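Local coordinates for protein MdcD (Pseudomonas aeruginosa, PDB 5VIP) that probably acts as the beta subunit of biotin-independent malonate decarboxylase, a carboxyltransferase-family carboxy-lyase that works on malonyl groups carried as thioesters, at residues B[121-124]-B[125-128]. Numbering follows the deposited sequence.
Sequences VRLQ and EANL
Arg122 and Glu125 meet across the turn of 3-10 geometry that leads into helix 126-143, within the crotonase-like fold of a carboxyltransferase subunit. Their side chains run side by side in the same direction, and Arg122 NH1 donates to Glu125 OE2 at 2.9 Å, closing a salt bridge. The oxygen offers its syn lone pair but sits 24° out of the guanidinium plane, and the two flat groups are turned 65° against each other, which rules out a flat, two-pronged pairing. A bend at chi3 (-149°) swings the guanidinium round to where NH1 meets OE2. Arg122 CD also lies against Glu125 OE2, 3.2 Å away.

Beneath this pair the backbone closes the turn: Glu125 N reaches Arg122 O at 2.8 Å, and Ala126 N reaches Leu123 O at 3.1 Å. Both bonds run from residue i+3 back to residue i, as in 3-10 winding. On the far side of the turn from the salt bridge, Ala126 CB lies 4.4 Å from Val121 CG2 and 4.5 Å from Leu123 CD1. Val121 and Leu123 pack on apolar side chains of another protein's chain, and Ala126 on a polar one.

The second shell fixes both charged groups. Glu125 is the N-cap residue of helix 126-143, and its OE1 accepts from the backbone N of Glu87, at the start of helix 87-105, so the carboxylate links two helix N-termini and would probably be favoured there as an anion. On the arginine, NE donates to the carbonyl oxygen of Ser84, which helps hold the guanidinium's orientation while NH1 holds Glu125 OE2.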
ATOM      1  N   VAL B 121      11.570   0.285   3.009  1.00 25.43           N
ATOM      2  CA  VAL B 121      11.588   0.734   4.396  1.00 24.57           C
ATOM      3  C   VAL B 121      12.941   0.468   5.053  1.00 25.52           C
ATOM      4  O   VAL B 121      13.735  -0.340   4.574  1.00 29.50           O
ATOM      5  CB  VAL B 121      10.474   0.055   5.223  1.00 24.98           C
ATOM      6  CG1 VAL B 121       9.130   0.283   4.559  1.00 24.55           C
ATOM      7  CG2 VAL B 121      10.743  -1.410   5.324  1.00 26.09           C
ATOM      8  N   ARG B 122      13.199   1.175   6.145  1.00 27.46           N
ATOM      9  CA  ARG B 122      14.374   0.933   6.965  1.00 28.94           C
ATOM     10  C   ARG B 122      14.223  -0.339   7.777  1.00 30.16           C
ATOM     11  O   ARG B 122      13.312  -0.439   8.602  1.00 26.61           O
ATOM     12  CB  ARG B 122      14.608   2.099   7.907  1.00 30.28           C
ATOM     13  CG  ARG B 122      15.042   3.341   7.202  1.00 36.16           C
ATOM     14  CD  ARG B 122      15.088   4.483   8.162  1.00 36.80           C
ATOM     15  NE  ARG B 122      14.779   5.731   7.482  1.00 37.52           N
ATOM     16  CZ  ARG B 122      14.587   6.879   8.115  1.00 41.95           C
ATOM     17  NH1 ARG B 122      14.679   6.917   9.442  1.00 40.40           N
ATOM     18  NH2 ARG B 122      14.303   7.981   7.425  1.00 38.71           N
ATOM     19  N   LEU B 123      15.128  -1.289   7.565  1.00 32.07           N
ATOM     20  CA  LEU B 123      15.050  -2.574   8.254  1.00 30.24           C
ATOM     21  C   LEU B 123      14.911  -2.399   9.765  1.00 29.53           C
ATOM     22  O   LEU B 123      14.121  -3.093  10.394  1.00 27.88           O
ATOM     23  CB  LEU B 123      16.271  -3.435   7.921  1.00 30.35           C
ATOM     24  CG  LEU B 123      16.364  -4.769   8.669  1.00 33.46           C
ATOM     25  CD1 LEU B 123      15.097  -5.594   8.506  1.00 30.93           C
ATOM     26  CD2 LEU B 123      17.567  -5.549   8.177  1.00 35.70           C
ATOM     27  N   GLN B 124      15.634  -1.432  10.332  1.00 28.32           N
ATOM     28  CA  GLN B 124      15.605  -1.169  11.772  1.00 26.92           C
ATOM     29  C   GLN B 124      14.256  -0.655  12.297  1.00 28.88           C
ATOM     30  O   GLN B 124      13.980  -0.734  13.496  1.00 27.75           O
ATOM     31  CB  GLN B 124      16.700  -0.164  12.140  1.00 38.28           C
ATOM     32  CG  GLN B 124      17.989  -0.336  11.339  1.00 40.77           C
ATOM     33  CD  GLN B 124      17.972   0.452  10.037  1.00 36.40           C
ATOM     34  OE1 GLN B 124      17.649   1.641  10.021  1.00 46.28           O
ATOM     35  NE2 GLN B 124      18.301  -0.215   8.937  1.00 38.45           N
ATOM     36  N   GLU B 125      13.426  -0.105  11.412  1.00 26.43           N
ATOM     37  CA  GLU B 125      12.086   0.324  11.804  1.00 23.42           C
ATOM     38  C   GLU B 125      11.041  -0.367  10.918  1.00 26.11           C
ATOM     39  O   GLU B 125       9.955   0.175  10.699  1.00 17.68           O
ATOM     40  CB  GLU B 125      11.946   1.852  11.693  1.00 25.84           C
ATOM     41  CG  GLU B 125      13.155   2.648  12.185  1.00 30.96           C
ATOM     42  CD  GLU B 125      13.097   4.119  11.793  1.00 34.47           C
ATOM     43  OE1 GLU B 125      12.101   4.793  12.117  1.00 34.80           O
ATOM     44  OE2 GLU B 125      14.050   4.605  11.152  1.00 39.50           O
ATOM     45  N   ALA B 126      11.370  -1.567  10.434  1.00 21.16           N
ATOM     46  CA  ALA B 126      10.658  -2.170   9.306  1.00 23.46           C
ATOM     47  C   ALA B 126       9.134  -2.136   9.435  1.00 22.85           C
ATOM     48  O   ALA B 126       8.448  -1.712   8.507  1.00 19.56           O
ATOM     49  CB  ALA B 126      11.132  -3.610   9.090  1.00 22.42           C
ATOM     50  N   ASN B 127       8.591  -2.555  10.572  1.00 20.12           N
ATOM     51  CA  ASN B 127       7.134  -2.641  10.658  1.00 22.52           C
ATOM     52  C   ASN B 127       6.449  -1.288  10.875  1.00 20.13           C
ATOM     53  O   ASN B 127       5.281  -1.117  10.529  1.00 17.66           O
ATOM     54  CB  ASN B 127       6.729  -3.634  11.750  1.00 18.12           C
ATOM     55  CG  ASN B 127       6.586  -5.043  11.204  1.00 21.50           C
ATOM     56  OD1 ASN B 127       5.934  -5.254  10.179  1.00 19.72           O
ATOM     57  ND2 ASN B 127       7.216  -6.012  11.862  1.00 22.09           N
ATOM     58  N   LEU B 128       7.177  -0.336  11.440  1.00 18.95           N
ATOM     59  CA  LEU B 128       6.670   1.026  11.552  1.00 18.69           C
ATOM     60  C   LEU B 128       6.643   1.692  10.185  1.00 19.87           C
ATOM     61  O   LEU B 128       5.692   2.407   9.861  1.00 18.28           O
ATOM     62  CB  LEU B 128       7.517   1.835  12.529  1.00 17.84           C
ATOM     63  CG  LEU B 128       7.352   1.362  13.976  1.00 24.33           C
ATOM     64  CD1 LEU B 128       8.369   2.038  14.887  1.00 23.27           C
ATOM     65  CD2 LEU B 128       5.934   1.638  14.447  1.00 20.31           C
TER